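Side-chain contacts in PH1570-like domain-containing protein (Pyrococcus horikoshii, PDB 2HQ4), which is of unknown function but belongs to the Ph1570 family and folds as a long antiparallel sheet flanked by helices: residues Lys41-Leu44 and Ala45-Tyr48; Arg57-Tyr61 and Pro62-Ala66. One frame throughout, in Å; residues are numbered along the deposited sequence.

Overall arrangement
The two contacts follow one another along the chain. Contact 1 lies in the first half of helix 40-55 and is buried about 8 Å from the centre of the chain, whereas contact 2 makes the turn into helix 61-70 and sits farther out, about 18 Å from that centre. Their own centres are about 10 Å apart, and Tyr48 joins them. Its hydroxyl OH lies 3.1 Å from Arg57 O, probably as a hydrogen bond, its CE1 packs on Val60 CG2 at 3.6 Å, and its ring meets that of Phe63 edge-to-face. The disulfide from Cys65 to Cys12 ties contact 2 to strand 10-13. No active site is known for this protein.

Contact 1. Residues Lys41-Leu44 and Ala45-Tyr48; sequences KVLL and AMIY
Val42 and Leu43 both close on the sulfur of Met46, Val42 CG1 and Leu43 CD1 each standing 4.2 Å from Met46 SD. Leu43 and Met46 run side by side and point the same way. The Met46 chain leaves with CG anti to its carbonyl carbon (chi1 -67°) and bends at chi3 (71°); on its way CG passes 3.3 Å from Val42 O. Both segments belong to one alpha helix, 40-55, and the backbone bonds are the regular i to i+4 kind: Met46 N gives its hydrogen to Val42 O at 3.0 Å, and Tyr48 N to Leu44 O with a nearly straight N-H...O angle of 176°. Ile47 CG1 packs against Leu43 O at 3.5 Å. This closely packed side faces the protein: Phe23 of strand 22-25 touches Leu43, Met46 and Ile47, and Met46 also meets Ile150, Lys153 and Ile154 of helix 150-155. Leu44 is covered separately, by helix 61-70. Lys41, partly exposed, is the loose margin. Its side chain, extended beyond chi1, sets off away from residues 45-48; its closest approach is CB, 6.0 Å from Ala45 N. Its backbone ties it in, Lys41 O taking the Ala45 N-H with Ala45 CB alongside.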
loop_
_atom_site.group_PDB
_atom_site.type_symbol
_atom_site.label_atom_id
_atom_site.label_comp_id
_atom_site.label_asym_id
_atom_site.label_seq_id
_atom_site.Cartn_x
_atom_site.Cartn_y
_atom_site.Cartn_z
ATOM N N LYS A 41 5.547 3.785 -5.808
ATOM C CA LYS A 41 5.573 5.174 -5.354
ATOM C C LYS A 41 4.671 5.428 -4.114
ATOM O O LYS A 41 4.945 6.302 -3.308
ATOM C CB LYS A 41 5.212 6.134 -6.512
ATOM C CG LYS A 41 6.313 6.254 -7.614
ATOM C CD LYS A 41 5.917 7.372 -8.605
ATOM C CE LYS A 41 6.838 7.396 -9.849
ATOM N NZ LYS A 41 6.413 8.533 -10.736
ATOM N N VAL A 42 3.562 4.699 -4.004
ATOM C CA VAL A 42 2.774 4.736 -2.755
ATOM C C VAL A 42 3.642 4.240 -1.583
ATOM O O VAL A 42 3.689 4.860 -0.512
ATOM C CB VAL A 42 1.469 3.867 -2.870
ATOM C CG1 VAL A 42 0.692 3.882 -1.529
ATOM C CG2 VAL A 42 0.614 4.402 -4.008
ATOM N N LEU A 43 4.383 3.159 -1.794
ATOM C CA LEU A 43 5.226 2.635 -0.721
ATOM C C LEU A 43 6.344 3.644 -0.359
ATOM O O LEU A 43 6.646 3.890 0.831
ATOM C CB LEU A 43 5.754 1.251 -1.121
ATOM C CG LEU A 43 4.877 0.049 -0.665
ATOM C CD1 LEU A 43 3.402 0.162 -1.040
ATOM C CD2 LEU A 43 5.496 -1.183 -1.245
ATOM N N LEU A 44 6.925 4.276 -1.379
ATOM C CA LEU A 44 7.940 5.332 -1.154
ATOM C C LEU A 44 7.397 6.474 -0.330
ATOM O O LEU A 44 8.056 6.960 0.612
ATOM C CB LEU A 44 8.442 5.913 -2.496
ATOM C CG LEU A 44 9.319 4.964 -3.283
ATOM C CD1 LEU A 44 9.656 5.565 -4.697
ATOM C CD2 LEU A 44 10.586 4.776 -2.474
ATOM N N ALA A 45 6.186 6.909 -0.658
ATOM C CA ALA A 45 5.555 7.984 0.107
ATOM C C ALA A 45 5.305 7.568 1.562
ATOM O O ALA A 45 5.483 8.372 2.485
ATOM C CB ALA A 45 4.251 8.409 -0.576
ATOM N N MET A 46 4.890 6.320 1.774
ATOM C CA MET A 46 4.696 5.810 3.150
ATOM C C MET A 46 6.007 5.829 3.951
ATOM O O MET A 46 5.994 6.150 5.142
ATOM C CB MET A 46 4.148 4.351 3.102
ATOM C CG MET A 46 2.682 4.213 2.520
ATOM S SD MET A 46 2.189 2.504 2.165
ATOM C CE MET A 46 2.037 1.901 3.867
ATOM N N ILE A 47 7.123 5.449 3.318
ATOM C CA ILE A 47 8.456 5.432 3.958
ATOM C C ILE A 47 8.886 6.848 4.335
ATOM O O ILE A 47 9.316 7.111 5.465
ATOM C CB ILE A 47 9.519 4.747 3.016
ATOM C CG1 ILE A 47 9.278 3.245 2.967
ATOM C CG2 ILE A 47 10.948 5.010 3.509
ATOM C CD1 ILE A 47 9.931 2.475 1.688
ATOM N N TYR A 48 8.760 7.768 3.376
ATOM C CA TYR A 48 9.005 9.180 3.619
ATOM C C TYR A 48 8.225 9.697 4.829
ATOM O O TYR A 48 8.791 10.351 5.738
ATOM C CB TYR A 48 8.638 9.959 2.361
ATOM C CG TYR A 48 8.946 11.445 2.397
ATOM C CD1 TYR A 48 10.182 11.942 1.951
ATOM C CD2 TYR A 48 7.983 12.359 2.831
ATOM C CE1 TYR A 48 10.453 13.344 1.976
ATOM C CE2 TYR A 48 8.251 13.738 2.871
ATOM C CZ TYR A 48 9.478 14.207 2.431
ATOM O OH TYR A 48 9.690 15.569 2.458
#

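Contact 2. Residues Arg57-Tyr61 and Pro62-Ala66; sequences REYVY and PFECA
Val60 O receives the backbone N-H of Glu64 at 3.0 Å, the bond that opens helix 61-70, with Val60 at the N-cap position. One residue on, Cys65 N binds Tyr61 O at 2.7 Å, almost straight at 169°. Pro62 has no hydrogen on its nitrogen, which costs nothing at this second helical residue, where an amide would have no i-4 helical carbonyl to bind. The N-H of Val60 itself points to a water, 2.9 Å from Val60 N. The same water is hydrogen-bonded to Glu64 OE2 at 2.7 Å; a weak bond to Glu58 O competes for its protons, and through these partners it can link the approaching chain to the helix. Glu64 OE2 also forms a salt bridge with Lys67, one turn farther along, which probably favours its charged form.

The bend of Glu64 at chi2 (-66°) brings the carboxylate back toward that water while its CG lies 3.5 Å above one face of the Tyr59 ring, a CH-pi contact of 3.9 Å to the centroid, offset toward the rim. The carboxylate plane is turned 24° from that of the ring. On the buried side, Val60 CG1 touches Pro62 CG at 3.9 Å and Phe63 CB, crossing both side chains at about a right angle. The proline ring also meets Tyr51 and Tyr55 of helix 40-55 and Leu16 of strand 16-19. An alanine here, lacking CG and CD, would probably leave Val60 CG1 and the two tyrosines facing a gap, and would free the backbone of the first turn from the ring's restraint. The bridging water also lies at the edge of the Phe63 ring, in its plane, 3.5 Å from Phe63 CD2.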
loop_
_atom_site.group_PDB
_atom_site.type_symbol
_atom_site.label_atom_id
_atom_site.label_comp_id
_atom_site.label_asym_id
_atom_site.label_seq_id
_atom_site.Cartn_x
_atom_site.Cartn_y
_atom_site.Cartn_z
ATOM N N ARG A 57 12.401 17.375 6.167
ATOM C CA ARG A 57 11.894 17.096 4.814
ATOM C C ARG A 57 12.856 17.260 3.628
ATOM O O ARG A 57 12.512 16.904 2.461
ATOM C CB ARG A 57 10.471 17.627 4.587
ATOM C CG ARG A 57 10.257 19.067 4.309
ATOM C CD ARG A 57 8.857 19.162 3.704
ATOM N NE ARG A 57 7.826 18.532 4.552
ATOM C CZ ARG A 57 6.866 17.715 4.104
ATOM N NH1 ARG A 57 6.806 17.391 2.818
ATOM N NH2 ARG A 57 5.964 17.210 4.940
ATOM N N GLU A 58 14.059 17.733 3.955
ATOM C CA GLU A 58 15.240 17.587 3.099
ATOM C C GLU A 58 15.804 16.350 2.404
ATOM O O GLU A 58 15.689 16.169 1.170
ATOM C CB GLU A 58 16.139 18.835 3.156
ATOM C CG GLU A 58 17.483 18.647 3.918
ATOM C CD GLU A 58 18.727 18.501 2.992
ATOM O OE1 GLU A 58 18.712 19.000 1.826
ATOM O OE2 GLU A 58 19.744 17.913 3.453
ATOM N N TYR A 59 16.349 15.474 3.216
ATOM C CA TYR A 59 17.064 14.300 2.774
ATOM C C TYR A 59 16.451 13.374 3.832
ATOM O O TYR A 59 16.693 13.497 5.044
ATOM C CB TYR A 59 18.576 14.412 2.933
ATOM C CG TYR A 59 19.229 13.211 2.307
ATOM C CD1 TYR A 59 19.419 13.157 0.933
ATOM C CD2 TYR A 59 19.630 12.113 3.072
ATOM C CE1 TYR A 59 19.995 12.069 0.339
ATOM C CE2 TYR A 59 20.228 10.995 2.458
ATOM C CZ TYR A 59 20.405 10.996 1.100
ATOM O OH TYR A 59 20.983 9.917 0.446
ATOM N N VAL A 60 15.610 12.474 3.340
ATOM C CA VAL A 60 15.111 11.390 4.166
ATOM C C VAL A 60 15.822 10.167 3.647
ATOM O O VAL A 60 15.427 9.594 2.624
ATOM C CB VAL A 60 13.599 11.239 4.026
ATOM C CG1 VAL A 60 13.105 10.077 4.894
ATOM C CG2 VAL A 60 12.930 12.540 4.443
ATOM N N TYR A 61 16.904 9.798 4.331
ATOM C CA TYR A 61 17.769 8.691 3.917
ATOM C C TYR A 61 17.047 7.377 3.455
ATOM O O TYR A 61 17.315 6.905 2.348
ATOM C CB TYR A 61 18.801 8.410 5.002
ATOM C CG TYR A 61 19.676 7.253 4.688
ATOM C CD1 TYR A 61 20.897 7.434 4.037
ATOM C CD2 TYR A 61 19.265 5.959 5.007
ATOM C CE1 TYR A 61 21.672 6.345 3.734
ATOM C CE2 TYR A 61 20.001 4.906 4.713
ATOM C CZ TYR A 61 21.196 5.076 4.066
ATOM O OH TYR A 61 21.924 3.941 3.793
ATOM N N PRO A 62 16.167 6.785 4.316
ATOM C CA PRO A 62 15.485 5.541 3.922
ATOM C C PRO A 62 14.678 5.665 2.657
ATOM O O PRO A 62 14.617 4.689 1.932
ATOM C CB PRO A 62 14.534 5.232 5.108
ATOM C CG PRO A 62 14.402 6.563 5.883
ATOM C CD PRO A 62 15.810 7.176 5.700
ATOM N N PHE A 63 14.034 6.813 2.459
ATOM C CA PHE A 63 13.315 7.170 1.226
ATOM C C PHE A 63 14.252 7.275 0.008
ATOM O O PHE A 63 13.951 6.743 -1.057
ATOM C CB PHE A 63 12.521 8.457 1.486
ATOM C CG PHE A 63 11.994 9.148 0.267
ATOM C CD1 PHE A 63 10.829 8.696 -0.382
ATOM C CD2 PHE A 63 12.606 10.318 -0.181
ATOM C CE1 PHE A 63 10.327 9.371 -1.477
ATOM C CE2 PHE A 63 12.095 11.041 -1.291
ATOM C CZ PHE A 63 10.953 10.575 -1.941
ATOM N N GLU A 64 15.404 7.910 0.188
ATOM C CA GLU A 64 16.426 7.926 -0.874
ATOM C C GLU A 64 16.981 6.543 -1.194
ATOM O O GLU A 64 17.134 6.187 -2.372
ATOM C CB GLU A 64 17.542 8.902 -0.522
ATOM C CG GLU A 64 17.035 10.345 -0.389
ATOM C CD GLU A 64 16.537 10.945 -1.709
ATOM O OE1 GLU A 64 17.095 10.583 -2.762
ATOM O OE2 GLU A 64 15.579 11.763 -1.698
ATOM N N CYS A 65 17.274 5.768 -0.153
ATOM C CA CYS A 65 17.729 4.390 -0.277
ATOM C C CYS A 65 16.719 3.489 -1.063
ATOM O O CYS A 65 17.101 2.703 -1.949
ATOM C CB CYS A 65 18.007 3.829 1.141
ATOM S SG CYS A 65 18.402 2.058 1.253
ATOM N N ALA A 66 15.435 3.615 -0.723
ATOM C CA ALA A 66 14.393 2.787 -1.322
ATOM C C ALA A 66 14.236 3.201 -2.796
ATOM O O ALA A 66 14.032 2.332 -3.659
ATOM C CB ALA A 66 13.067 2.977 -0.555
HETATM O O HOH W 1 14.814 12.978 0.602
#